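Local coordinates for protein germination-specific N-acetylmuramoyl-L-alanine amidase, Autolysin (Clostridioides difficile, PDB 7RAG) that probably hydrolyses, as a zinc-dependent amidase, the bond between N-acetylmuramic acid and L-alanine in peptidoglycan, and is activated allosterically by the GerS lipoprotein, at residues 19-24 with 61-66; 44-49 with 65-70; 122-127 with 156-161; 140-145 with 201-206. All coordinates share one frame; numbering follows the deposited sequence.

Interactions 1 and 3 are parallel strand pairs at the two ends of one six-stranded mixed sheet, their centres about 19 Å apart. Interaction 2 ties the helix that links the strands of interaction 1 to the loop following the second of them, and the two contacts share L65 and T66; R67 NH1 lies 2.8 Å from A23 O. Interaction 4 packs the crossover helix of interaction 3, 130-147, on helix 191-211, and T123 OG1 lies 2.6 Å from Q140 OE1. The zinc ion, bound by H25, E41 and H109, is nearest to interaction 2: it lies about 5 Å from the N45 side chain, 8 Å from that of D22 and 9 Å from that of R158.

Interaction 1: residues 19-24 with 61-66; sequences IILDAG and GLVILT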
loop_
_atom_site.group_PDB
_atom_site.type_symbol
_atom_site.label_atom_id
_atom_site.label_comp_id
_atom_site.label_asym_id
_atom_site.label_seq_id
_atom_site.Cartn_x
_atom_site.Cartn_y
_atom_site.Cartn_z
ATOM N N ILE B 19 15.070 -0.456 -23.743
ATOM C CA ILE B 19 14.235 0.630 -24.240
ATOM C C ILE B 19 15.073 1.532 -25.135
ATOM O O ILE B 19 16.169 1.949 -24.746
ATOM C CB ILE B 19 13.634 1.424 -23.072
ATOM C CG1 ILE B 19 12.902 0.459 -22.146
ATOM C CG2 ILE B 19 12.683 2.485 -23.579
ATOM C CD1 ILE B 19 11.826 1.092 -21.335
ATOM N N ILE B 20 14.565 1.835 -26.326
ATOM C CA ILE B 20 15.226 2.779 -27.220
ATOM C C ILE B 20 14.640 4.153 -26.960
ATOM O O ILE B 20 13.421 4.340 -27.082
ATOM C CB ILE B 20 15.058 2.401 -28.702
ATOM C CG1 ILE B 20 15.612 1.009 -28.976
ATOM C CG2 ILE B 20 15.811 3.391 -29.566
ATOM C CD1 ILE B 20 14.902 0.298 -30.167
ATOM N N LEU B 21 15.516 5.101 -26.593
ATOM C CA LEU B 21 15.192 6.519 -26.497
ATOM C C LEU B 21 15.867 7.287 -27.630
ATOM O O LEU B 21 17.087 7.201 -27.797
ATOM C CB LEU B 21 15.624 7.092 -25.151
ATOM C CG LEU B 21 15.176 6.317 -23.912
ATOM C CD1 LEU B 21 15.695 7.046 -22.647
ATOM C CD2 LEU B 21 13.653 6.074 -23.855
ATOM N N ASP B 22 15.068 8.050 -28.381
ATOM C CA ASP B 22 15.480 8.781 -29.577
ATOM C C ASP B 22 15.214 10.262 -29.345
ATOM O O ASP B 22 14.058 10.699 -29.367
ATOM C CB ASP B 22 14.720 8.261 -30.809
ATOM C CG ASP B 22 14.902 9.147 -32.063
ATOM O OD1 ASP B 22 16.067 9.322 -32.520
ATOM O OD2 ASP B 22 13.874 9.641 -32.624
ATOM N N ALA B 23 16.276 11.027 -29.105
ATOM C CA ALA B 23 16.176 12.483 -29.002
ATOM C C ALA B 23 16.090 13.030 -30.412
ATOM O O ALA B 23 17.084 13.068 -31.134
ATOM C CB ALA B 23 17.367 13.073 -28.267
ATOM N N GLY B 24 14.891 13.415 -30.833
ATOM C CA GLY B 24 14.741 13.831 -32.209
ATOM C C GLY B 24 15.523 15.093 -32.478
ATOM O O GLY B 24 15.282 16.115 -31.824
ATOM N N GLY B 61 16.394 -0.900 -16.071
ATOM C CA GLY B 61 16.225 -1.054 -17.501
ATOM C C GLY B 61 17.509 -0.690 -18.232
ATOM O O GLY B 61 18.359 0.044 -17.716
ATOM N N LEU B 62 17.673 -1.228 -19.428
ATOM C CA LEU B 62 18.811 -0.888 -20.271
ATOM C C LEU B 62 18.334 0.058 -21.351
ATOM O O LEU B 62 17.312 -0.209 -21.984
ATOM C CB LEU B 62 19.412 -2.134 -20.907
ATOM C CG LEU B 62 20.785 -1.894 -21.497
ATOM C CD1 LEU B 62 21.812 -1.610 -20.393
ATOM C CD2 LEU B 62 21.198 -3.094 -22.297
ATOM N N VAL B 63 19.065 1.152 -21.572
ATOM C CA VAL B 63 18.662 2.144 -22.566
ATOM C C VAL B 63 19.603 2.074 -23.763
ATOM O O VAL B 63 20.829 2.013 -23.602
ATOM C CB VAL B 63 18.615 3.565 -21.983
ATOM C CG1 VAL B 63 18.374 4.587 -23.093
ATOM C CG2 VAL B 63 17.529 3.671 -20.931
ATOM N N ILE B 64 19.009 2.022 -24.957
ATOM C CA ILE B 64 19.673 2.229 -26.239
ATOM C C ILE B 64 19.333 3.643 -26.689
ATOM O O ILE B 64 18.153 3.978 -26.861
ATOM C CB ILE B 64 19.204 1.217 -27.304
ATOM C CG1 ILE B 64 19.445 -0.240 -26.885
ATOM C CG2 ILE B 64 19.863 1.523 -28.646
ATOM C CD1 ILE B 64 20.887 -0.632 -26.735
ATOM N N LEU B 65 20.351 4.463 -26.915
ATOM C CA LEU B 65 20.145 5.820 -27.393
ATOM C C LEU B 65 20.420 5.879 -28.888
ATOM O O LEU B 65 21.332 5.215 -29.381
ATOM C CB LEU B 65 21.066 6.789 -26.646
ATOM C CG LEU B 65 20.818 6.961 -25.144
ATOM C CD1 LEU B 65 21.996 7.702 -24.470
ATOM C CD2 LEU B 65 19.482 7.678 -24.907
ATOM N N THR B 66 19.625 6.657 -29.620
ATOM C CA THR B 66 20.070 6.986 -30.973
ATOM C C THR B 66 21.157 8.053 -30.936
ATOM O O THR B 66 22.085 8.027 -31.748
ATOM C CB THR B 66 18.912 7.449 -31.858
ATOM O OG1 THR B 66 18.245 8.551 -31.232
ATOM C CG2 THR B 66 17.943 6.321 -32.106
HETATM O O HOH W 1 18.828 9.561 -28.657
#
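I19, I20 and L21 pair in parallel with V63, I64 and L65 in the beta-alpha-beta unit of strand 18-23, helix 41-58 and strand 62-65, at one end of the mixed sheet. The apolar half is tight. I19 N bonds L62 O at 2.9 Å, I64 N bonds I19 O at 2.8 Å, and L21 N bonds I64 O at 2.9 Å. On the face turned to helix 41-58, L21 CD1 meets V63 CG1 at 3.7 Å, the two side chains crossing nearly at right angles, while L65 brings its CD2 in to 3.9 Å from L21 CB. Over the other face I20 CG1 rests 4.0 Å from I64 CB, and I64 also packs on I96 of helix 82-99 and on Y135 of a lipoprotein chain.

Past L65 the contact becomes polar and hydrated. T66 N still bonds L21 O, but a water also donates to that oxygen and to T66 OG1 while accepting from A23 N. D22, salt-bridged to R93, lies close to the zinc ligand H109. T66 OG1 sits between its own backbone N and carbonyl carbon (chi1 55°), which brings it to the D22 carboxylate: OG1 donates to D22 OD1 over 2.6 Å, on the lone pair pointing away from OD2.

Interaction 2: residues 44-49 with 65-70; sequences INLAIT and LTREDD
L46 and D69 bring their backbones within 7.1 Å, CA to CA, where helix 41-58, the crossover helix of a beta-alpha-beta unit, passes the irregular chain that leaves strand 62-65. Side-chain packing rather than polar bonding joins the two segments, and L46 carries most of it. Its CD1 lies over one face of the R67 guanidinium, and its CB comes from the helix to 3.3 Å from R67 NH2. The two methyls then spread along the loop backbone, CD1 at 3.7 Å from E68 C and CD2 at 3.8 Å from D69 C.

R67 is held by several bonds. A bend at chi3 (-95°) lets the guanidinium run alongside the loop ahead of it, where NE donates to D69 O at 3.1 Å in an almost straight bond, 173° at the hydrogen, with the oxygen lying in the guanidinium plane. NH1 is bonded to A23 O and NH2 to K42 O, so the group is fixed between loop, strand and helix start. Further out, D70 is salt-bridged to K42, while E68 bonds S38 of a lipoprotein chain.

About one turn beyond L46, T49 CG2 and L65 CD2 meet at 3.9 Å, the side chains sliding past each other in opposite directions. The N45 side chain lies about 5 Å from the zinc ion. The backbone oxygen N45 O takes two donors from opposite faces: T49 N, and T49 OG1 at 2.7 Å, the hydroxyl standing 39° out of the carbonyl plane.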
loop_
_atom_site.group_PDB
_atom_site.type_symbol
_atom_site.label_atom_id
_atom_site.label_comp_id
_atom_site.label_asym_id
_atom_site.label_seq_id
_atom_site.Cartn_x
_atom_site.Cartn_y
_atom_site.Cartn_z
ATOM N N ILE B 44 16.566 20.609 -26.214
ATOM C CA ILE B 44 15.522 20.207 -25.275
ATOM C C ILE B 44 15.228 18.709 -25.388
ATOM O O ILE B 44 15.079 18.012 -24.373
ATOM C CB ILE B 44 14.270 21.073 -25.495
ATOM C CG1 ILE B 44 14.584 22.521 -25.093
ATOM C CG2 ILE B 44 13.073 20.518 -24.725
ATOM C CD1 ILE B 44 13.387 23.427 -25.057
ATOM N N ASN B 45 15.129 18.194 -26.614
ATOM C CA ASN B 45 14.902 16.766 -26.805
ATOM C C ASN B 45 16.004 15.955 -26.143
ATOM O O ASN B 45 15.734 14.975 -25.433
ATOM C CB ASN B 45 14.841 16.423 -28.296
ATOM C CG ASN B 45 13.649 17.004 -28.993
ATOM O OD1 ASN B 45 12.726 17.517 -28.370
ATOM N ND2 ASN B 45 13.658 16.919 -30.310
ATOM N N LEU B 46 17.263 16.351 -26.382
ATOM C CA LEU B 46 18.388 15.645 -25.788
ATOM C C LEU B 46 18.332 15.723 -24.275
ATOM O O LEU B 46 18.596 14.728 -23.588
ATOM C CB LEU B 46 19.705 16.221 -26.304
ATOM C CG LEU B 46 21.019 15.633 -25.762
ATOM C CD1 LEU B 46 21.174 14.171 -26.206
ATOM C CD2 LEU B 46 22.232 16.472 -26.200
ATOM N N ALA B 47 17.979 16.890 -23.732
ATOM C CA ALA B 47 17.945 17.040 -22.280
ATOM C C ALA B 47 16.903 16.111 -21.656
ATOM O O ALA B 47 17.206 15.378 -20.702
ATOM C CB ALA B 47 17.671 18.499 -21.906
ATOM N N ILE B 48 15.669 16.133 -22.185
ATOM C CA ILE B 48 14.617 15.274 -21.647
ATOM C C ILE B 48 14.993 13.808 -21.814
ATOM O O ILE B 48 14.850 13.007 -20.885
ATOM C CB ILE B 48 13.257 15.579 -22.308
ATOM C CG1 ILE B 48 12.821 17.007 -21.999
ATOM C CG2 ILE B 48 12.205 14.610 -21.812
ATOM C CD1 ILE B 48 11.855 17.552 -22.986
ATOM N N THR B 49 15.499 13.443 -22.987
ATOM C CA THR B 49 15.908 12.066 -23.233
ATOM C C THR B 49 16.980 11.594 -22.249
ATOM O O THR B 49 16.939 10.440 -21.798
ATOM C CB THR B 49 16.413 11.939 -24.667
ATOM O OG1 THR B 49 15.369 12.311 -25.580
ATOM C CG2 THR B 49 16.872 10.530 -24.936
ATOM N N LEU B 65 20.351 4.463 -26.915
ATOM C CA LEU B 65 20.145 5.820 -27.393
ATOM C C LEU B 65 20.420 5.879 -28.888
ATOM O O LEU B 65 21.332 5.215 -29.381
ATOM C CB LEU B 65 21.066 6.789 -26.646
ATOM C CG LEU B 65 20.818 6.961 -25.144
ATOM C CD1 LEU B 65 21.996 7.702 -24.470
ATOM C CD2 LEU B 65 19.482 7.678 -24.907
ATOM N N THR B 66 19.625 6.657 -29.620
ATOM C CA THR B 66 20.070 6.986 -30.973
ATOM C C THR B 66 21.157 8.053 -30.936
ATOM O O THR B 66 22.085 8.027 -31.748
ATOM C CB THR B 66 18.912 7.449 -31.858
ATOM O OG1 THR B 66 18.245 8.551 -31.232
ATOM C CG2 THR B 66 17.943 6.321 -32.106
ATOM N N ARG B 67 21.056 9.001 -30.013
ATOM C CA ARG B 67 22.089 10.008 -29.870
ATOM C C ARG B 67 22.261 10.343 -28.400
ATOM O O ARG B 67 21.299 10.400 -27.634
ATOM C CB ARG B 67 21.786 11.279 -30.675
ATOM C CG ARG B 67 20.463 11.908 -30.334
ATOM C CD ARG B 67 20.201 13.121 -31.189
ATOM N NE ARG B 67 20.619 14.319 -30.491
ATOM C CZ ARG B 67 19.834 15.328 -30.133
ATOM N NH1 ARG B 67 18.541 15.340 -30.427
ATOM N NH2 ARG B 67 20.383 16.347 -29.492
ATOM N N GLU B 68 23.504 10.549 -28.026
ATOM C CA GLU B 68 23.904 10.840 -26.673
ATOM C C GLU B 68 24.381 12.272 -26.537
ATOM O O GLU B 68 24.572 12.756 -25.418
ATOM C CB GLU B 68 25.019 9.854 -26.285
ATOM C CG GLU B 68 25.611 9.994 -24.936
ATOM C CD GLU B 68 26.728 9.002 -24.735
ATOM O OE1 GLU B 68 27.820 9.156 -25.365
ATOM O OE2 GLU B 68 26.496 8.064 -23.943
ATOM N N ASP B 69 24.557 12.963 -27.654
ATOM C CA ASP B 69 25.141 14.288 -27.698
ATOM C C ASP B 69 24.532 15.019 -28.887
ATOM O O ASP B 69 23.578 14.540 -29.503
ATOM C CB ASP B 69 26.669 14.188 -27.786
ATOM C CG ASP B 69 27.140 13.371 -28.983
ATOM O OD1 ASP B 69 26.328 13.033 -29.875
ATOM O OD2 ASP B 69 28.345 13.057 -29.024
ATOM N N ASP B 70 25.110 16.167 -29.234
ATOM C CA ASP B 70 24.569 16.983 -30.315
ATOM C C ASP B 70 25.247 16.592 -31.621
ATOM O O ASP B 70 26.139 17.268 -32.127
ATOM C CB ASP B 70 24.736 18.461 -30.023
ATOM C CG ASP B 70 24.006 19.314 -31.027
ATOM O OD1 ASP B 70 23.096 18.758 -31.693
ATOM O OD2 ASP B 70 24.344 20.520 -31.165
#

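Interaction 3: residues 122-127 with 156-161; sequences QTFYPK and KPRDDI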
loop_
_atom_site.group_PDB
_atom_site.type_symbol
_atom_site.label_atom_id
_atom_site.label_comp_id
_atom_site.label_asym_id
_atom_site.label_seq_id
_atom_site.Cartn_x
_atom_site.Cartn_y
_atom_site.Cartn_z
ATOM N N GLN B 122 1.728 16.087 -26.257
ATOM C CA GLN B 122 0.911 15.236 -27.099
ATOM C C GLN B 122 1.674 13.962 -27.429
ATOM O O GLN B 122 2.825 14.025 -27.856
ATOM C CB GLN B 122 0.532 15.976 -28.377
ATOM C CG GLN B 122 -0.193 15.109 -29.375
ATOM C CD GLN B 122 -1.588 14.796 -28.929
ATOM O OE1 GLN B 122 -2.383 15.706 -28.691
ATOM N NE2 GLN B 122 -1.896 13.511 -28.780
ATOM N N THR B 123 1.036 12.810 -27.249
ATOM C CA THR B 123 1.634 11.531 -27.614
ATOM C C THR B 123 0.998 10.978 -28.889
ATOM O O THR B 123 -0.172 11.218 -29.184
ATOM C CB THR B 123 1.489 10.528 -26.473
ATOM O OG1 THR B 123 1.644 11.222 -25.237
ATOM C CG2 THR B 123 2.567 9.468 -26.549
ATOM N N PHE B 124 1.795 10.257 -29.660
ATOM C CA PHE B 124 1.350 9.621 -30.885
ATOM C C PHE B 124 1.830 8.179 -30.881
ATOM O O PHE B 124 2.832 7.834 -30.242
ATOM C CB PHE B 124 1.886 10.319 -32.144
ATOM C CG PHE B 124 1.685 11.808 -32.173
ATOM C CD1 PHE B 124 0.580 12.360 -32.791
ATOM C CD2 PHE B 124 2.624 12.656 -31.627
ATOM C CE1 PHE B 124 0.410 13.736 -32.841
ATOM C CE2 PHE B 124 2.453 14.023 -31.668
ATOM C CZ PHE B 124 1.356 14.564 -32.279
ATOM N N TYR B 125 1.124 7.354 -31.637
ATOM C CA TYR B 125 1.417 5.943 -31.820
ATOM C C TYR B 125 1.186 5.611 -33.286
ATOM O O TYR B 125 0.363 6.258 -33.945
ATOM C CB TYR B 125 0.520 5.065 -30.932
ATOM C CG TYR B 125 -0.953 5.109 -31.320
ATOM C CD1 TYR B 125 -1.500 4.139 -32.159
ATOM C CD2 TYR B 125 -1.788 6.123 -30.849
ATOM C CE1 TYR B 125 -2.818 4.176 -32.519
ATOM C CE2 TYR B 125 -3.114 6.174 -31.202
ATOM C CZ TYR B 125 -3.627 5.191 -32.038
ATOM O OH TYR B 125 -4.948 5.220 -32.389
ATOM N N PRO B 126 1.883 4.609 -33.820
ATOM C CA PRO B 126 1.692 4.263 -35.233
ATOM C C PRO B 126 0.313 3.665 -35.451
ATOM O O PRO B 126 -0.114 2.786 -34.700
ATOM C CB PRO B 126 2.797 3.237 -35.491
ATOM C CG PRO B 126 2.999 2.583 -34.161
ATOM C CD PRO B 126 2.766 3.650 -33.136
ATOM N N LYS B 127 -0.372 4.131 -36.499
ATOM C CA LYS B 127 -1.745 3.713 -36.767
ATOM C C LYS B 127 -1.891 2.196 -36.651
ATOM O O LYS B 127 -1.008 1.443 -37.066
ATOM C CB LYS B 127 -2.174 4.187 -38.160
ATOM C CG LYS B 127 -3.638 3.904 -38.488
ATOM C CD LYS B 127 -4.037 4.399 -39.892
ATOM C CE LYS B 127 -3.672 3.399 -40.993
ATOM N NZ LYS B 127 -4.849 3.059 -41.868
ATOM N N LYS B 156 -3.082 10.364 -30.481
ATOM C CA LYS B 156 -3.493 10.405 -31.872
ATOM C C LYS B 156 -2.671 9.408 -32.670
ATOM O O LYS B 156 -1.472 9.249 -32.404
ATOM C CB LYS B 156 -3.304 11.808 -32.473
ATOM C CG LYS B 156 -4.097 12.919 -31.805
ATOM C CD LYS B 156 -5.587 12.704 -31.963
ATOM C CE LYS B 156 -6.377 13.716 -31.133
ATOM N NZ LYS B 156 -7.663 13.155 -30.592
ATOM N N PRO B 157 -3.281 8.705 -33.623
ATOM C CA PRO B 157 -2.500 7.856 -34.528
ATOM C C PRO B 157 -1.756 8.674 -35.572
ATOM O O PRO B 157 -2.167 9.776 -35.946
ATOM C CB PRO B 157 -3.569 6.976 -35.183
ATOM C CG PRO B 157 -4.756 7.835 -35.179
ATOM C CD PRO B 157 -4.723 8.566 -33.874
ATOM N N ARG B 158 -0.649 8.112 -36.050
ATOM C CA ARG B 158 0.105 8.672 -37.162
ATOM C C ARG B 158 0.451 7.536 -38.104
ATOM O O ARG B 158 0.522 6.375 -37.704
ATOM C CB ARG B 158 1.385 9.384 -36.698
ATOM C CG ARG B 158 1.152 10.562 -35.749
ATOM C CD ARG B 158 0.506 11.749 -36.466
ATOM N NE ARG B 158 1.399 12.373 -37.444
ATOM C CZ ARG B 158 2.368 13.226 -37.120
ATOM N NH1 ARG B 158 2.564 13.544 -35.846
ATOM N NH2 ARG B 158 3.146 13.753 -38.065
ATOM N N ASP B 159 0.634 7.878 -39.367
ATOM C CA ASP B 159 1.107 6.904 -40.338
ATOM C C ASP B 159 2.186 7.503 -41.220
ATOM O O ASP B 159 2.530 6.902 -42.247
ATOM C CB ASP B 159 -0.041 6.403 -41.200
ATOM C CG ASP B 159 -0.797 7.538 -41.843
ATOM O OD1 ASP B 159 -0.472 8.711 -41.519
ATOM O OD2 ASP B 159 -1.702 7.270 -42.668
ATOM N N ASP B 160 2.711 8.678 -40.856
ATOM C CA ASP B 160 3.726 9.397 -41.611
ATOM C C ASP B 160 5.034 9.576 -40.843
ATOM O O ASP B 160 5.919 10.295 -41.319
ATOM C CB ASP B 160 3.179 10.769 -42.031
ATOM C CG ASP B 160 2.849 11.663 -40.836
ATOM O OD1 ASP B 160 2.668 11.140 -39.710
ATOM O OD2 ASP B 160 2.772 12.898 -41.018
ATOM N N ILE B 161 5.169 8.979 -39.660
ATOM C CA ILE B 161 6.430 8.988 -38.927
ATOM C C ILE B 161 7.167 7.697 -39.257
ATOM O O ILE B 161 6.818 6.629 -38.747
ATOM C CB ILE B 161 6.226 9.108 -37.415
ATOM C CG1 ILE B 161 5.239 10.223 -37.047
ATOM C CG2 ILE B 161 7.570 9.304 -36.763
ATOM C CD1 ILE B 161 5.801 11.613 -37.126
#
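The F124 ring carries the R158 guanidinium over one face, and the Y125 ring has P157 over one of its own. R158 CZ stands 5.0 Å from the F124 centroid, a cation-pi contact made edge-on, since the two planes are 78° apart; NH1 is the atom over the ring, toward its rim, and R158 CG packs 3.5 Å from F124 CD1. I161 CD1 covers one face of the guanidinium, while F124 CD1 and D160 OD2 both lie at its edge, OD2 accepting from NH2 at 3.1 Å in a nearly linear bond within a salt bridge. P157 CA makes a CH-pi contact 3.9 Å from the Y125 centroid; chi1 of 67°, which holds the ring between backbone N and carbonyl carbon, lays Y125 alongside the proline.

The parallel strands are joined by backbone bonds from K156 N to T123 O, R158 N to Y125 O and K127 N to R158 O (2.7 Å); that of Y125 N to K156 O is weak. Q122 NE2 bonds both T123 O and E154 O.

Within this chain, strand 156-158 is an edge strand of the sheet, reached through helix 130-147, where Y125 packs on K133 and S136; strand 122-126 runs antiparallel to strand 171-178 on its other side, where F124 touches L173 and E175.

Interaction 4: residues 140-145 with 201-206; sequences QEELKR and IYIGIQ. With EDO (1,2-ethanediol), chain D.
E142 lies against the backbone of G204, its CG 3.4 Å from G204 N; E142 CA and G204 CA come within 5.6 Å, with G204 offering only backbone to the E142 side chain. The bend at chi2 (-48°) brings the carboxylate to I203, with E142 OE1 3.1 Å from I203 CG2. R145, about one turn on, touches the same methyl with the edge of its guanidinium, NH2 to I203 CG2 being 4.0 Å. Closer to the sheet, L143 CD2 meets I201 CG1 at 4.2 Å, and both side chains continue onto I174 of strand 171-178.

The buried carboxylate is paired within its own helix: R145 NH2 donates to E142 OE1 at 2.6 Å, nearly in the guanidinium plane, and NE adds a weak bond. R145 NH1 in turn forms a salt bridge with D85 of a lipoprotein chain, whose V87 packs on I203. On the far side of helix 191-211, Y202 OH is bonded to S59 and shares a 2.9 Å hydrogen bond with O2 of a 1,2-ethanediol.

At 8.0 Å between segment axes and 141° between their directions, this is a close, roughly antiparallel helix pair with a glycine at its nearest point, lying over one face of the central sheet in the alpha/beta fold of the Amidase_3 family.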
loop_
_atom_site.group_PDB
_atom_site.type_symbol
_atom_site.label_atom_id
_atom_site.label_comp_id
_atom_site.label_asym_id
_atom_site.label_seq_id
_atom_site.Cartn_x
_atom_site.Cartn_y
_atom_site.Cartn_z
ATOM N N GLN B 140 0.326 9.474 -21.954
ATOM C CA GLN B 140 -0.487 10.687 -22.019
ATOM C C GLN B 140 -1.205 10.943 -20.702
ATOM O O GLN B 140 -1.277 12.091 -20.240
ATOM C CB GLN B 140 -1.492 10.599 -23.165
ATOM C CG GLN B 140 -2.169 11.918 -23.477
ATOM C CD GLN B 140 -1.207 12.975 -23.968
ATOM O OE1 GLN B 140 -0.391 12.720 -24.852
ATOM N NE2 GLN B 140 -1.295 14.171 -23.398
ATOM N N GLU B 141 -1.730 9.890 -20.073
ATOM C CA GLU B 141 -2.334 10.032 -18.749
ATOM C C GLU B 141 -1.331 10.573 -17.729
ATOM O O GLU B 141 -1.661 11.462 -16.934
ATOM C CB GLU B 141 -2.891 8.688 -18.278
ATOM C CG GLU B 141 -4.362 8.475 -18.544
ATOM C CD GLU B 141 -4.673 7.017 -18.842
ATOM O OE1 GLU B 141 -3.802 6.162 -18.523
ATOM O OE2 GLU B 141 -5.765 6.733 -19.412
ATOM N N GLU B 142 -0.094 10.050 -17.731
ATOM C CA GLU B 142 0.896 10.582 -16.792
ATOM C C GLU B 142 1.314 12.008 -17.143
ATOM O O GLU B 142 1.573 12.814 -16.247
ATOM C CB GLU B 142 2.119 9.684 -16.721
ATOM C CG GLU B 142 1.804 8.321 -16.210
ATOM C CD GLU B 142 0.969 8.359 -14.962
ATOM O OE1 GLU B 142 1.429 8.944 -13.963
ATOM O OE2 GLU B 142 -0.162 7.813 -14.985
ATOM N N LEU B 143 1.405 12.339 -18.428
ATOM C CA LEU B 143 1.748 13.707 -18.796
ATOM C C LEU B 143 0.692 14.667 -18.276
ATOM O O LEU B 143 1.019 15.722 -17.717
ATOM C CB LEU B 143 1.906 13.833 -20.309
ATOM C CG LEU B 143 3.108 13.154 -20.973
ATOM C CD1 LEU B 143 3.006 13.220 -22.494
ATOM C CD2 LEU B 143 4.402 13.784 -20.529
ATOM N N LYS B 144 -0.584 14.283 -18.402
ATOM C CA LYS B 144 -1.668 15.071 -17.822
ATOM C C LYS B 144 -1.537 15.175 -16.306
ATOM O O LYS B 144 -1.538 16.277 -15.751
ATOM C CB LYS B 144 -3.020 14.455 -18.189
ATOM C CG LYS B 144 -4.221 15.301 -17.792
ATOM C CD LYS B 144 -5.533 14.516 -17.869
ATOM C CE LYS B 144 -6.695 15.303 -17.247
ATOM N NZ LYS B 144 -7.904 14.472 -16.885
ATOM N N ARG B 145 -1.424 14.037 -15.613
ATOM C CA ARG B 145 -1.526 14.066 -14.153
ATOM C C ARG B 145 -0.336 14.767 -13.525
ATOM O O ARG B 145 -0.496 15.516 -12.558
ATOM C CB ARG B 145 -1.645 12.656 -13.581
ATOM C CG ARG B 145 -1.675 12.613 -12.056
ATOM C CD ARG B 145 -1.572 11.179 -11.517
ATOM N NE ARG B 145 -0.331 10.510 -11.914
ATOM C CZ ARG B 145 0.814 10.578 -11.232
ATOM N NH1 ARG B 145 0.888 11.278 -10.115
ATOM N NH2 ARG B 145 1.895 9.947 -11.657
ATOM N N ILE B 201 6.923 10.546 -18.297
ATOM C CA ILE B 201 7.094 9.506 -19.311
ATOM C C ILE B 201 7.530 8.199 -18.663
ATOM O O ILE B 201 7.054 7.107 -19.025
ATOM C CB ILE B 201 8.093 9.941 -20.396
ATOM C CG1 ILE B 201 7.724 11.324 -20.946
ATOM C CG2 ILE B 201 8.114 8.872 -21.500
ATOM C CD1 ILE B 201 8.639 11.829 -22.059
ATOM N N TYR B 202 8.451 8.288 -17.707
ATOM C CA TYR B 202 8.956 7.106 -17.025
ATOM C C TYR B 202 7.838 6.392 -16.283
ATOM O O TYR B 202 7.717 5.159 -16.357
ATOM C CB TYR B 202 10.082 7.528 -16.081
ATOM C CG TYR B 202 10.436 6.565 -14.978
ATOM C CD1 TYR B 202 11.094 5.363 -15.246
ATOM C CD2 TYR B 202 10.149 6.878 -13.652
ATOM C CE1 TYR B 202 11.435 4.491 -14.222
ATOM C CE2 TYR B 202 10.472 6.016 -12.622
ATOM C CZ TYR B 202 11.118 4.826 -12.914
ATOM O OH TYR B 202 11.442 3.987 -11.880
ATOM N N ILE B 203 6.981 7.152 -15.597
ATOM C CA ILE B 203 5.859 6.531 -14.903
ATOM C C ILE B 203 4.898 5.906 -15.906
ATOM O O ILE B 203 4.377 4.812 -15.677
ATOM C CB ILE B 203 5.168 7.549 -13.978
ATOM C CG1 ILE B 203 6.074 7.851 -12.779
ATOM C CG2 ILE B 203 3.849 7.019 -13.468
ATOM C CD1 ILE B 203 6.558 6.597 -12.071
ATOM N N GLY B 204 4.651 6.572 -17.036
ATOM C CA GLY B 204 3.761 5.985 -18.024
ATOM C C GLY B 204 4.267 4.647 -18.527
ATOM O O GLY B 204 3.524 3.663 -18.577
ATOM N N ILE B 205 5.555 4.596 -18.877
ATOM C CA ILE B 205 6.207 3.348 -19.260
ATOM C C ILE B 205 6.021 2.300 -18.171
ATOM O O ILE B 205 5.660 1.154 -18.443
ATOM C CB ILE B 205 7.704 3.598 -19.545
ATOM C CG1 ILE B 205 7.905 4.484 -20.773
ATOM C CG2 ILE B 205 8.472 2.290 -19.736
ATOM C CD1 ILE B 205 9.353 4.862 -20.983
ATOM N N GLN B 206 6.269 2.678 -16.921
ATOM C CA GLN B 206 6.214 1.700 -15.833
ATOM C C GLN B 206 4.807 1.142 -15.634
ATOM O O GLN B 206 4.644 -0.055 -15.383
ATOM C CB GLN B 206 6.735 2.322 -14.542
ATOM C CG GLN B 206 8.236 2.627 -14.573
ATOM C CD GLN B 206 9.100 1.392 -14.394
ATOM O OE1 GLN B 206 8.890 0.371 -15.042
ATOM N NE2 GLN B 206 10.076 1.475 -13.487
HETATM C C1 EDO D . 15.143 6.082 -9.541
HETATM O O1 EDO D . 14.624 5.028 -8.701
HETATM C C2 EDO D . 14.084 6.425 -10.561
HETATM O O2 EDO D . 12.891 5.730 -10.135
#